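Local coordinates for glutathione reductase (Bartonella henselae, PDB 3O0H), which probably catalyses the NADPH-dependent reduction of glutathione disulfide to glutathione, as a flavoenzyme that binds FAD, at residues Gln236-Ala241 with Pro369-Val374; Arg396-Val401 with Val458-Ser463; Met409-Val414 with Gly433-Leu438; Ile441-Lys446 with Asp450-Thr455. All coordinates share one frame; numbering follows the deposited sequence.

Contacts 2, 3 and 4 all lie within the dimerisation region, while contact 1 joins that region to helix 232-245 of the nucleotide-binding part. Contacts 1 and 3 reach the same antiparallel sheet and touch through Leu-237 and Phe-410; contacts 3 and 4 share helix 432-444. The residues that meet in contacts 3 and 4 are buried, whereas contacts 1 and 2 are only partly so. Across all four, packing is apolar and no hydrogen bond links the paired segments. Polar chemistry lies beside it: a carboxylate on the helix in contact 1, FAD in contact 2, and bonds to the second subunit in contacts 2, 3 and 4.

Contact 1: residues Gln236-Ala241 with Pro369-Val374; sequences QLLNDA and PEIGTV
Leu-238 reaches from helix 232-245 with its two methyls parted between Pro-369 and Ile-371. CG stands anti to the backbone N (chi1 178°), which carries the branch across to the strand side. Leu-238 CD1 lies 3.8 Å from Pro-369 CD, the two side chains set at a slant, and also rests against the carbonyl oxygen of that proline. Leu-238 CD2 takes the other direction and meets Ile-371 CD1 at 3.9 Å, the two side chains crossing at about a right angle. One turn on, Ala-241 sets its CB 3.5 Å from Pro-369 CD, so the proline, which follows a cis peptide bond, is touched by two helix residues. Leu-428 of strand 422-428 packs against both Pro-369 and Ile-371. On the helix itself, Asp-240 OD1 is gripped twice, by Gln-236 NE2 at 2.7 Å, syn but 33° out of the carboxylate plane, and by Asn-239 ND2 at 2.9 Å, anti. The chemistry thus divides: dispersion and shape join helix to sheet, while amide-carboxylate bonds stay within the helix.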
loop_
_atom_site.group_PDB
_atom_site.type_symbol
_atom_site.label_atom_id
_atom_site.label_comp_id
_atom_site.label_asym_id
_atom_site.label_seq_id
_atom_site.Cartn_x
_atom_site.Cartn_y
_atom_site.Cartn_z
ATOM N N GLN B 236 7.950 11.113 -17.293
ATOM C CA GLN B 236 8.826 12.252 -17.067
ATOM C C GLN B 236 9.370 12.214 -15.659
ATOM O O GLN B 236 10.570 12.393 -15.470
ATOM C CB GLN B 236 8.120 13.568 -17.347
ATOM C CG GLN B 236 9.056 14.797 -17.228
ATOM C CD GLN B 236 9.996 14.856 -18.406
ATOM O OE1 GLN B 236 9.545 15.037 -19.536
ATOM N NE2 GLN B 236 11.315 14.636 -18.163
ATOM N N LEU B 237 8.504 11.970 -14.672
ATOM C CA LEU B 237 8.977 11.962 -13.274
ATOM C C LEU B 237 10.009 10.874 -13.042
ATOM O O LEU B 237 11.000 11.092 -12.292
ATOM C CB LEU B 237 7.824 11.813 -12.282
ATOM C CG LEU B 237 6.843 12.976 -12.161
ATOM C CD1 LEU B 237 5.522 12.532 -11.430
ATOM C CD2 LEU B 237 7.500 14.099 -11.426
ATOM N N LEU B 238 9.794 9.692 -13.636
ATOM C CA LEU B 238 10.773 8.612 -13.474
ATOM C C LEU B 238 12.110 8.993 -14.132
ATOM O O LEU B 238 13.183 8.887 -13.510
ATOM C CB LEU B 238 10.271 7.269 -14.024
ATOM C CG LEU B 238 11.273 6.122 -13.931
ATOM C CD1 LEU B 238 11.725 5.881 -12.481
ATOM C CD2 LEU B 238 10.657 4.790 -14.545
ATOM N N ASN B 239 12.029 9.474 -15.367
ATOM C CA ASN B 239 13.242 9.872 -16.095
ATOM C C ASN B 239 14.051 10.818 -15.232
ATOM O O ASN B 239 15.244 10.648 -15.069
ATOM C CB ASN B 239 12.892 10.592 -17.394
ATOM C CG ASN B 239 14.121 11.175 -18.071
ATOM O OD1 ASN B 239 14.829 10.469 -18.790
ATOM N ND2 ASN B 239 14.387 12.451 -17.817
ATOM N N ASP B 240 13.379 11.832 -14.685
ATOM C CA ASP B 240 14.064 12.882 -13.990
ATOM C C ASP B 240 14.681 12.372 -12.660
ATOM O O ASP B 240 15.770 12.798 -12.255
ATOM C CB ASP B 240 13.140 14.054 -13.757
ATOM C CG ASP B 240 12.675 14.722 -15.043
ATOM O OD1 ASP B 240 13.174 14.468 -16.154
ATOM O OD2 ASP B 240 11.788 15.573 -14.901
ATOM N N ALA B 241 13.999 11.463 -11.975
ATOM C CA ALA B 241 14.551 10.898 -10.738
ATOM C C ALA B 241 15.778 10.013 -11.027
ATOM O O ALA B 241 16.730 9.930 -10.207
ATOM C CB ALA B 241 13.469 10.093 -10.004
ATOM N N PRO B 369 11.863 5.621 -8.593
ATOM C CA PRO B 369 10.565 5.328 -7.975
ATOM C C PRO B 369 9.664 4.369 -8.770
ATOM O O PRO B 369 9.779 4.283 -9.989
ATOM C CB PRO B 369 9.890 6.712 -7.862
ATOM C CG PRO B 369 10.693 7.620 -8.750
ATOM C CD PRO B 369 12.037 7.055 -8.922
ATOM N N GLU B 370 8.848 3.638 -8.005
ATOM C CA GLU B 370 7.886 2.684 -8.474
ATOM C C GLU B 370 6.711 3.386 -9.140
ATOM O O GLU B 370 6.372 4.540 -8.822
ATOM C CB GLU B 370 7.341 1.849 -7.296
ATOM C CG GLU B 370 8.351 1.058 -6.523
ATOM C CD GLU B 370 7.795 0.657 -5.154
ATOM O OE1 GLU B 370 7.017 -0.332 -5.129
ATOM O OE2 GLU B 370 8.131 1.354 -4.154
ATOM N N ILE B 371 6.098 2.664 -10.073
ATOM C CA ILE B 371 4.958 3.143 -10.827
ATOM C C ILE B 371 3.791 2.135 -10.712
ATOM O O ILE B 371 4.006 0.908 -10.729
ATOM C CB ILE B 371 5.333 3.299 -12.316
ATOM C CG1 ILE B 371 6.150 4.563 -12.526
ATOM C CG2 ILE B 371 4.082 3.366 -13.233
ATOM C CD1 ILE B 371 6.841 4.610 -13.950
ATOM N N GLY B 372 2.592 2.683 -10.598
ATOM C CA GLY B 372 1.342 1.959 -10.757
ATOM C C GLY B 372 0.398 2.746 -11.644
ATOM O O GLY B 372 0.304 4.000 -11.573
ATOM N N THR B 373 -0.340 2.031 -12.497
ATOM C CA THR B 373 -1.214 2.700 -13.456
ATOM C C THR B 373 -2.396 1.792 -13.856
ATOM O O THR B 373 -2.247 0.576 -13.975
ATOM C CB THR B 373 -0.420 3.142 -14.705
ATOM O OG1 THR B 373 -1.251 3.942 -15.583
ATOM C CG2 THR B 373 0.174 1.922 -15.439
ATOM N N VAL B 374 -3.546 2.397 -13.992
ATOM C CA VAL B 374 -4.768 1.704 -14.446
ATOM C C VAL B 374 -5.594 2.655 -15.261
ATOM O O VAL B 374 -5.704 3.826 -14.943
ATOM C CB VAL B 374 -5.578 1.112 -13.221
ATOM C CG1 VAL B 374 -5.888 2.143 -12.186
ATOM C CG2 VAL B 374 -6.839 0.385 -13.653
#

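Contact 2: residues Arg396-Val401 with Val458-Ser463; sequences RPMRNV and VHPTMS. With FAD (flavin-adenine dinucleotide), chain E.
Met-398 and Pro-460 meet through the methionine methyl, Met-398 CE lying 3.6 Å from Pro-460 CB. The methionine runs out with CG anti to the backbone N (chi1 -176°) and bends only at its last torsion, which brings CE onto the ring carbons. Beside this pair, Met-462 presents its sulfur to the ring of Pro-397; SD is 3.9 Å from Pro-397 CB and equally far from Pro-397 CG. Pro-460 follows a cis peptide bond after His-459, whose carbonyl oxygen accepts a hydrogen bond from N3 of the flavin at 2.7 Å, with an angle of 155° at the hydrogen. This FAD is also bonded to Thr-63 and Lys-72 of the second subunit, and Lys-73 of that subunit bonds to Pro-460 O. As in glutathione reductase and its relatives, a His-Pro loop of one subunit probably completes the active site of the other; His-459 ND1 is hydrogen-bonded to Glu-464. Two thioether-proline contacts thus back a loop whose polar backbone atoms serve the flavin and the dimer.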
loop_
_atom_site.group_PDB
_atom_site.type_symbol
_atom_site.label_atom_id
_atom_site.label_comp_id
_atom_site.label_asym_id
_atom_site.label_seq_id
_atom_site.Cartn_x
_atom_site.Cartn_y
_atom_site.Cartn_z
ATOM N N ARG B 396 5.541 15.539 -0.695
ATOM C CA ARG B 396 6.576 14.858 0.055
ATOM C C ARG B 396 5.908 14.056 1.159
ATOM O O ARG B 396 5.218 14.612 1.988
ATOM C CB ARG B 396 7.546 15.878 0.649
ATOM N N PRO B 397 6.063 12.724 1.147
ATOM C CA PRO B 397 5.537 11.946 2.261
ATOM C C PRO B 397 6.172 12.331 3.602
ATOM O O PRO B 397 7.342 12.760 3.661
ATOM C CB PRO B 397 5.923 10.516 1.908
ATOM C CG PRO B 397 6.163 10.509 0.484
ATOM C CD PRO B 397 6.566 11.865 0.068
ATOM N N MET B 398 5.396 12.181 4.663
ATOM C CA MET B 398 5.840 12.578 5.982
ATOM C C MET B 398 7.231 12.012 6.345
ATOM O O MET B 398 8.057 12.710 6.889
ATOM C CB MET B 398 4.826 12.120 7.014
ATOM C CG MET B 398 5.157 12.565 8.418
ATOM S SD MET B 398 4.073 11.788 9.645
ATOM C CE MET B 398 2.514 12.529 9.179
ATOM N N ARG B 399 7.461 10.744 6.010
ATOM C CA ARG B 399 8.717 10.081 6.300
ATOM C C ARG B 399 9.928 10.774 5.665
ATOM O O ARG B 399 11.022 10.761 6.223
ATOM C CB ARG B 399 8.650 8.634 5.836
ATOM C CG ARG B 399 9.864 7.828 6.268
ATOM C CD ARG B 399 9.574 6.333 6.250
ATOM N NE ARG B 399 9.676 5.733 4.913
ATOM C CZ ARG B 399 10.541 4.769 4.575
ATOM N NH1 ARG B 399 10.551 4.281 3.340
ATOM N NH2 ARG B 399 11.394 4.282 5.455
ATOM N N ASN B 400 9.733 11.384 4.500
ATOM C CA ASN B 400 10.836 12.041 3.809
ATOM C C ASN B 400 11.142 13.414 4.383
ATOM O O ASN B 400 12.283 13.832 4.336
ATOM C CB ASN B 400 10.605 12.093 2.307
ATOM C CG ASN B 400 10.465 10.712 1.704
ATOM O OD1 ASN B 400 10.830 9.711 2.321
ATOM N ND2 ASN B 400 9.960 10.651 0.503
ATOM N N VAL B 401 10.143 14.074 4.970
ATOM C CA VAL B 401 10.351 15.285 5.772
ATOM C C VAL B 401 11.557 15.185 6.676
ATOM O O VAL B 401 12.484 15.974 6.525
ATOM C CB VAL B 401 9.131 15.631 6.668
ATOM N N VAL B 458 -8.010 8.188 6.246
ATOM C CA VAL B 458 -7.250 7.568 7.310
ATOM C C VAL B 458 -5.973 8.380 7.489
ATOM O O VAL B 458 -5.230 8.541 6.536
ATOM C CB VAL B 458 -6.858 6.130 6.911
ATOM C CG1 VAL B 458 -6.033 5.477 8.031
ATOM C CG2 VAL B 458 -8.097 5.371 6.567
ATOM N N HIS B 459 -5.733 8.881 8.693
ATOM C CA HIS B 459 -4.631 9.808 8.954
ATOM C C HIS B 459 -3.721 9.198 10.028
ATOM O O HIS B 459 -4.220 8.662 11.015
ATOM C CB HIS B 459 -5.198 11.157 9.451
ATOM C CG HIS B 459 -4.178 12.253 9.611
ATOM N ND1 HIS B 459 -3.445 12.743 8.545
ATOM C CD2 HIS B 459 -3.829 13.000 10.683
ATOM C CE1 HIS B 459 -2.661 13.720 8.969
ATOM N NE2 HIS B 459 -2.873 13.900 10.265
ATOM N N PRO B 460 -2.395 9.324 9.880
ATOM C CA PRO B 460 -1.662 9.842 8.753
ATOM C C PRO B 460 -1.287 8.736 7.766
ATOM O O PRO B 460 -0.676 7.736 8.138
ATOM C CB PRO B 460 -0.392 10.430 9.378
ATOM C CG PRO B 460 -0.385 10.040 10.857
ATOM C CD PRO B 460 -1.498 9.020 11.020
ATOM N N THR B 461 -1.682 8.910 6.518
ATOM C CA THR B 461 -1.263 8.012 5.455
ATOM C C THR B 461 -0.896 8.838 4.226
ATOM O O THR B 461 -1.174 10.034 4.170
ATOM C CB THR B 461 -2.379 6.992 5.022
ATOM O OG1 THR B 461 -3.477 7.704 4.440
ATOM C CG2 THR B 461 -2.904 6.149 6.197
ATOM N N MET B 462 -0.316 8.179 3.236
ATOM C CA MET B 462 -0.147 8.756 1.903
ATOM C C MET B 462 -1.418 8.646 1.119
ATOM O O MET B 462 -1.814 9.571 0.394
ATOM C CB MET B 462 0.977 8.004 1.163
ATOM C CG MET B 462 2.290 8.123 1.881
ATOM S SD MET B 462 3.727 7.474 0.962
ATOM C CE MET B 462 3.060 6.136 -0.008
ATOM N N SER B 463 -2.122 7.531 1.298
ATOM C CA SER B 463 -3.307 7.272 0.495
ATOM C C SER B 463 -4.467 8.231 0.735
ATOM O O SER B 463 -5.313 8.412 -0.159
ATOM C CB SER B 463 -3.754 5.829 0.653
ATOM O OG SER B 463 -2.775 4.993 0.050
HETATM P PA FAD E . -7.633 18.772 19.388
HETATM O O1A FAD E . -7.233 17.983 20.608
HETATM O O2A FAD E . -6.808 18.532 18.175
HETATM O O5B FAD E . -7.565 20.355 19.648
HETATM C C5B FAD E . -8.096 20.914 20.837
HETATM C C4B FAD E . -7.338 22.198 21.118
HETATM O O4B FAD E . -8.017 23.008 22.081
HETATM C C3B FAD E . -5.932 21.937 21.690
HETATM O O3B FAD E . -4.928 22.615 20.938
HETATM C C2B FAD E . -6.039 22.485 23.105
HETATM O O2B FAD E . -4.856 23.027 23.612
HETATM C C1B FAD E . -7.041 23.594 22.931
HETATM N N9A FAD E . -7.924 23.993 24.032
HETATM C C8A FAD E . -8.659 23.150 24.843
HETATM N N7A FAD E . -9.396 23.936 25.636
HETATM C C5A FAD E . -9.179 25.248 25.362
HETATM C C6A FAD E . -9.689 26.453 25.854
HETATM N N6A FAD E . -10.604 26.551 26.843
HETATM N N1A FAD E . -9.233 27.650 25.298
HETATM C C2A FAD E . -8.300 27.642 24.294
HETATM N N3A FAD E . -7.797 26.450 23.826
HETATM C C4A FAD E . -8.256 25.279 24.313
HETATM N N1 FAD E . -6.156 10.445 15.210
HETATM C C2 FAD E . -6.047 9.954 13.935
HETATM O O2 FAD E . -6.939 10.182 13.121
HETATM N N3 FAD E . -4.959 9.196 13.599
HETATM C C4 FAD E . -3.931 8.933 14.500
HETATM O O4 FAD E . -2.944 8.265 14.112
HETATM C C4X FAD E . -4.036 9.448 15.798
HETATM N N5 FAD E . -3.066 9.203 16.741
HETATM C C5X FAD E . -3.180 9.789 17.993
HETATM C C6 FAD E . -2.152 9.569 18.919
HETATM C C7 FAD E . -2.238 10.106 20.197
HETATM C C7M FAD E . -1.133 9.837 21.216
HETATM C C8 FAD E . -3.349 10.879 20.528
HETATM C C8M FAD E . -3.474 11.464 21.917
HETATM C C9 FAD E . -4.367 11.121 19.596
HETATM C C9A FAD E . -4.289 10.578 18.308
HETATM N N10 FAD E . -5.304 10.782 17.364
HETATM C C10 FAD E . -5.177 10.203 16.135
HETATM C "C1'" FAD E . -6.546 11.581 17.650
HETATM C "C2'" FAD E . -6.449 13.019 17.191
HETATM O "O2'" FAD E . -5.295 13.603 17.791
HETATM C "C3'" FAD E . -7.700 13.723 17.665
HETATM O "O3'" FAD E . -8.845 12.939 17.362
HETATM C "C4'" FAD E . -7.786 15.103 17.038
HETATM O "O4'" FAD E . -6.648 15.916 17.364
HETATM C "C5'" FAD E . -8.995 15.814 17.597
HETATM O "O5'" FAD E . -9.075 17.094 17.015
HETATM P P FAD E . -10.014 18.102 17.824
HETATM O O1P FAD E . -10.216 19.296 16.943
HETATM O O2P FAD E . -11.321 17.548 18.338
HETATM O O3P FAD E . -9.212 18.479 19.118
#

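Contact 3: residues Met409-Val414 with Gly433-Leu438; sequences MFMKLV and GEIAQL
The ends of Met-411 and Ile-435 are brought together by similar first torsions: in each, the main branch (CG of the methionine, CG1 of the isoleucine) stands anti to the carbonyl carbon, with chi1 at -69° and -67°. Beyond CG the methionine is fully extended (chi3 173°), and the extended chain carries its methyl out to the helix. Met-411 CE then comes to 4.2 Å from Ile-435 CD1, and the two side chains cross at about a right angle. Met-409, two residues back on the same side of the strand, is folded instead, and its sulfur approaches the same isoleucine methyl more distantly, Met-409 SD to Ile-435 CD1 4.5 Å. One isoleucine methyl from helix 432-444 therefore meets two methionines of the strand, while the backbones stay well apart, 9.7 Å between the CA atoms of Met-411 and Ala-436, the nearest pair. Met-462 packs on Met-409, and Leu-466 on Met-411. The helix also faces the second subunit: Glu-434 bonds there to Ser-463 and to the amide of Met-462, and Gln-437 to the backbone of Met-456 and Val-458. Thioethers and a branched aliphatic chain, all buried, join helix to sheet here by dispersion alone; the polar side chains Glu-434 and Gln-437 of the helix bond instead to the second subunit.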
loop_
_atom_site.group_PDB
_atom_site.type_symbol
_atom_site.label_atom_id
_atom_site.label_comp_id
_atom_site.label_asym_id
_atom_site.label_seq_id
_atom_site.Cartn_x
_atom_site.Cartn_y
_atom_site.Cartn_z
ATOM N N MET B 409 5.783 11.681 -3.783
ATOM C CA MET B 409 4.709 10.789 -4.177
ATOM C C MET B 409 3.903 11.588 -5.180
ATOM O O MET B 409 3.609 12.778 -4.951
ATOM C CB MET B 409 3.799 10.419 -3.004
ATOM C CG MET B 409 2.503 9.620 -3.426
ATOM S SD MET B 409 2.768 7.894 -3.887
ATOM C CE MET B 409 4.161 7.622 -2.833
ATOM N N PHE B 410 3.573 10.938 -6.278
ATOM C CA PHE B 410 2.742 11.525 -7.324
ATOM C C PHE B 410 1.453 10.718 -7.466
ATOM O O PHE B 410 1.505 9.498 -7.557
ATOM C CB PHE B 410 3.518 11.498 -8.617
ATOM C CG PHE B 410 2.675 11.747 -9.798
ATOM C CD1 PHE B 410 2.341 13.051 -10.146
ATOM C CD2 PHE B 410 2.168 10.679 -10.547
ATOM C CE1 PHE B 410 1.546 13.315 -11.218
ATOM C CE2 PHE B 410 1.361 10.930 -11.669
ATOM C CZ PHE B 410 1.040 12.247 -11.984
ATOM N N MET B 411 0.299 11.370 -7.455
ATOM C CA MET B 411 -0.982 10.672 -7.658
ATOM C C MET B 411 -1.820 11.517 -8.615
ATOM O O MET B 411 -1.904 12.759 -8.469
ATOM C CB MET B 411 -1.749 10.500 -6.352
ATOM C CG MET B 411 -1.102 9.531 -5.365
ATOM S SD MET B 411 -1.818 9.605 -3.674
ATOM C CE MET B 411 -0.994 8.217 -2.896
ATOM N N LYS B 412 -2.423 10.876 -9.604
ATOM C CA LYS B 412 -3.272 11.621 -10.529
ATOM C C LYS B 412 -4.528 10.815 -10.855
ATOM O O LYS B 412 -4.453 9.642 -11.155
ATOM C CB LYS B 412 -2.485 12.006 -11.770
ATOM C CG LYS B 412 -3.287 12.777 -12.781
ATOM C CD LYS B 412 -2.433 13.395 -13.868
ATOM C CE LYS B 412 -2.037 12.393 -14.931
ATOM N NZ LYS B 412 -1.090 12.910 -15.967
ATOM N N LEU B 413 -5.700 11.436 -10.723
ATOM C CA LEU B 413 -6.938 10.807 -11.170
ATOM C C LEU B 413 -7.447 11.536 -12.413
ATOM O O LEU B 413 -7.431 12.741 -12.492
ATOM C CB LEU B 413 -7.952 10.833 -10.051
ATOM C CG LEU B 413 -7.585 10.113 -8.759
ATOM C CD1 LEU B 413 -8.646 10.326 -7.685
ATOM C CD2 LEU B 413 -7.352 8.649 -9.029
ATOM N N VAL B 414 -7.887 10.766 -13.396
ATOM C CA VAL B 414 -8.321 11.281 -14.656
ATOM C C VAL B 414 -9.822 10.994 -14.697
ATOM O O VAL B 414 -10.262 9.856 -14.569
ATOM C CB VAL B 414 -7.607 10.623 -15.814
ATOM C CG1 VAL B 414 -8.167 11.191 -17.128
ATOM C CG2 VAL B 414 -6.084 10.849 -15.764
ATOM N N GLY B 433 2.677 0.341 -7.021
ATOM C CA GLY B 433 1.987 -0.851 -7.507
ATOM C C GLY B 433 0.864 -1.351 -6.609
ATOM O O GLY B 433 -0.220 -1.724 -7.110
ATOM N N GLU B 434 1.144 -1.459 -5.309
ATOM C CA GLU B 434 0.117 -1.813 -4.316
ATOM C C GLU B 434 -1.046 -0.829 -4.389
ATOM O O GLU B 434 -2.233 -1.212 -4.461
ATOM C CB GLU B 434 0.680 -1.802 -2.896
ATOM C CG GLU B 434 1.817 -2.720 -2.602
ATOM C CD GLU B 434 1.404 -4.186 -2.620
ATOM O OE1 GLU B 434 0.179 -4.441 -2.617
ATOM O OE2 GLU B 434 2.318 -5.052 -2.624
ATOM N N ILE B 435 -0.718 0.452 -4.402
ATOM C CA ILE B 435 -1.754 1.475 -4.408
ATOM C C ILE B 435 -2.615 1.405 -5.647
ATOM O O ILE B 435 -3.840 1.482 -5.564
ATOM C CB ILE B 435 -1.153 2.884 -4.267
ATOM C CG1 ILE B 435 -0.528 3.032 -2.882
ATOM C CG2 ILE B 435 -2.208 3.951 -4.577
ATOM C CD1 ILE B 435 0.401 4.281 -2.737
ATOM N N ALA B 436 -1.985 1.256 -6.800
ATOM C CA ALA B 436 -2.723 1.173 -8.048
ATOM C C ALA B 436 -3.607 -0.084 -8.119
ATOM O O ALA B 436 -4.781 -0.015 -8.583
ATOM C CB ALA B 436 -1.747 1.253 -9.244
ATOM N N GLN B 437 -3.107 -1.236 -7.641
ATOM C CA GLN B 437 -3.938 -2.443 -7.588
ATOM C C GLN B 437 -5.282 -2.141 -6.925
ATOM O O GLN B 437 -6.361 -2.571 -7.386
ATOM C CB GLN B 437 -3.250 -3.552 -6.787
ATOM C CG GLN B 437 -4.166 -4.755 -6.404
ATOM C CD GLN B 437 -4.448 -5.663 -7.609
ATOM O OE1 GLN B 437 -3.835 -6.706 -7.765
ATOM N NE2 GLN B 437 -5.359 -5.232 -8.478
ATOM N N LEU B 438 -5.220 -1.414 -5.815
ATOM C CA LEU B 438 -6.386 -1.168 -4.996
ATOM C C LEU B 438 -7.308 -0.151 -5.610
ATOM O O LEU B 438 -8.521 -0.322 -5.598
ATOM C CB LEU B 438 -5.953 -0.762 -3.563
ATOM C CG LEU B 438 -5.186 -1.916 -2.888
ATOM C CD1 LEU B 438 -4.461 -1.406 -1.698
ATOM C CD2 LEU B 438 -6.139 -3.040 -2.541
#

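Contact 4: residues Ile441-Lys446 with Asp450-Thr455; sequences ISLKGK and DIFDKT
Phe-452 brings CZ, the far corner of its ring, against Ser-442 and Leu-443, which both touch that one atom. Phe-452 CZ lies 3.9 Å from Ser-442 CB and 4.1 Å from Leu-443 CD1; both approach the ring obliquely, and the leucine and phenylalanine side chains cross at about a right angle. CG of Phe-452 sits anti to its carbonyl carbon (chi1 -80°), which swings the ring toward helix 432-444. Val-422 of the sheet packs on both Leu-443 and Phe-452. The hydroxyl of Ser-442 bonds to the same serine of the second subunit, so this buried side reaches the dimer interface. Away from the ring the character changes: Lys-446, Asp-450 and Lys-454 are exposed, and Asp-450 forms a salt bridge with Arg-420. Just past helix 449-454, Thr-455 OG1 donates a hydrogen bond of 2.9 Å to Ile-451 O. A Schellman motif at Lys-446, with its positive phi, ends helix 432-444 and leads through a short link into helix 449-454, both packed beside the antiparallel sheet of the dimerisation domain.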
loop_
_atom_site.group_PDB
_atom_site.type_symbol
_atom_site.label_atom_id
_atom_site.label_comp_id
_atom_site.label_asym_id
_atom_site.label_seq_id
_atom_site.Cartn_x
_atom_site.Cartn_y
_atom_site.Cartn_z
ATOM N N ILE B 441 -9.593 -1.676 -8.308
ATOM C CA ILE B 441 -10.860 -2.270 -7.920
ATOM C C ILE B 441 -11.975 -1.216 -8.025
ATOM O O ILE B 441 -13.042 -1.496 -8.591
ATOM C CB ILE B 441 -10.781 -2.788 -6.475
ATOM C CG1 ILE B 441 -9.705 -3.903 -6.365
ATOM C CG2 ILE B 441 -12.166 -3.314 -5.982
ATOM C CD1 ILE B 441 -9.432 -4.250 -4.891
ATOM N N SER B 442 -11.708 -0.013 -7.516
ATOM C CA SER B 442 -12.659 1.073 -7.596
ATOM C C SER B 442 -12.956 1.452 -9.046
ATOM O O SER B 442 -14.115 1.653 -9.399
ATOM C CB SER B 442 -12.154 2.254 -6.782
ATOM O OG SER B 442 -12.081 1.870 -5.403
ATOM N N LEU B 443 -11.930 1.512 -9.891
ATOM C CA LEU B 443 -12.110 1.809 -11.322
ATOM C C LEU B 443 -12.864 0.682 -12.060
ATOM O O LEU B 443 -13.735 0.963 -12.899
ATOM C CB LEU B 443 -10.808 2.153 -12.036
ATOM C CG LEU B 443 -10.425 3.643 -12.028
ATOM C CD1 LEU B 443 -10.196 4.094 -10.635
ATOM C CD2 LEU B 443 -9.213 3.945 -12.873
ATOM N N LYS B 444 -12.578 -0.576 -11.726
ATOM C CA LYS B 444 -13.353 -1.712 -12.285
ATOM C C LYS B 444 -14.842 -1.538 -11.983
ATOM O O LYS B 444 -15.699 -1.925 -12.778
ATOM C CB LYS B 444 -12.838 -3.077 -11.737
ATOM C CG LYS B 444 -13.326 -4.286 -12.547
ATOM C CD LYS B 444 -12.652 -4.295 -13.933
ATOM C CE LYS B 444 -12.960 -5.506 -14.785
ATOM N NZ LYS B 444 -12.462 -5.241 -16.153
ATOM N N GLY B 445 -15.138 -0.991 -10.811
ATOM C CA GLY B 445 -16.469 -0.696 -10.367
ATOM C C GLY B 445 -17.106 0.557 -10.951
ATOM O O GLY B 445 -18.275 0.808 -10.671
ATOM N N LYS B 446 -16.336 1.306 -11.740
ATOM C CA LYS B 446 -16.770 2.581 -12.358
ATOM C C LYS B 446 -17.246 3.578 -11.317
ATOM O O LYS B 446 -18.146 4.379 -11.550
ATOM C CB LYS B 446 -17.821 2.327 -13.421
ATOM C CG LYS B 446 -17.341 1.323 -14.474
ATOM C CD LYS B 446 -16.718 1.962 -15.662
ATOM C CE LYS B 446 -16.197 0.900 -16.660
ATOM N NZ LYS B 446 -17.300 0.028 -17.040
ATOM N N ASP B 450 -17.042 11.510 -6.944
ATOM C CA ASP B 450 -17.808 11.832 -5.753
ATOM C C ASP B 450 -17.697 10.794 -4.642
ATOM O O ASP B 450 -17.730 11.139 -3.476
ATOM C CB ASP B 450 -19.279 12.068 -6.128
ATOM C CG ASP B 450 -19.414 13.213 -7.074
ATOM O OD1 ASP B 450 -19.284 14.346 -6.579
ATOM O OD2 ASP B 450 -19.553 12.975 -8.312
ATOM N N ILE B 451 -17.566 9.532 -4.993
ATOM C CA ILE B 451 -17.465 8.470 -3.998
ATOM C C ILE B 451 -16.072 8.486 -3.368
ATOM O O ILE B 451 -15.934 8.244 -2.158
ATOM C CB ILE B 451 -17.692 7.076 -4.600
ATOM C CG1 ILE B 451 -19.126 6.921 -5.163
ATOM C CG2 ILE B 451 -17.338 5.953 -3.559
ATOM C CD1 ILE B 451 -20.253 7.268 -4.248
ATOM N N PHE B 452 -15.042 8.752 -4.175
ATOM C CA PHE B 452 -13.699 8.966 -3.638
ATOM C C PHE B 452 -13.740 10.069 -2.584
ATOM O O PHE B 452 -13.192 9.918 -1.477
ATOM C CB PHE B 452 -12.695 9.358 -4.745
ATOM C CG PHE B 452 -12.175 8.196 -5.573
ATOM C CD1 PHE B 452 -12.993 7.503 -6.454
ATOM C CD2 PHE B 452 -10.839 7.834 -5.514
ATOM C CE1 PHE B 452 -12.513 6.446 -7.242
ATOM C CE2 PHE B 452 -10.344 6.747 -6.297
ATOM C CZ PHE B 452 -11.185 6.059 -7.158
ATOM N N ASP B 453 -14.369 11.201 -2.925
ATOM C CA ASP B 453 -14.396 12.353 -2.021
ATOM C C ASP B 453 -15.191 12.080 -0.742
ATOM O O ASP B 453 -14.954 12.713 0.286
ATOM C CB ASP B 453 -15.021 13.566 -2.707
ATOM C CG ASP B 453 -14.187 14.117 -3.826
ATOM O OD1 ASP B 453 -13.064 13.641 -4.054
ATOM O OD2 ASP B 453 -14.673 15.058 -4.473
ATOM N N LYS B 454 -16.181 11.193 -0.835
ATOM C CA LYS B 454 -17.052 10.865 0.294
ATOM C C LYS B 454 -16.356 9.895 1.263
ATOM O O LYS B 454 -16.786 9.709 2.396
ATOM C CB LYS B 454 -18.342 10.194 -0.225
ATOM C CG LYS B 454 -19.559 10.376 0.620
ATOM C CD LYS B 454 -20.869 9.951 -0.121
ATOM C CE LYS B 454 -20.863 8.486 -0.578
ATOM N NZ LYS B 454 -22.239 7.915 -0.940
ATOM N N THR B 455 -15.305 9.261 0.803
ATOM C CA THR B 455 -14.603 8.266 1.616
ATOM C C THR B 455 -13.796 8.979 2.693
ATOM O O THR B 455 -12.968 9.854 2.390
ATOM C CB THR B 455 -13.710 7.393 0.742
ATOM O OG1 THR B 455 -14.516 6.683 -0.239
ATOM C CG2 THR B 455 -12.886 6.405 1.633
#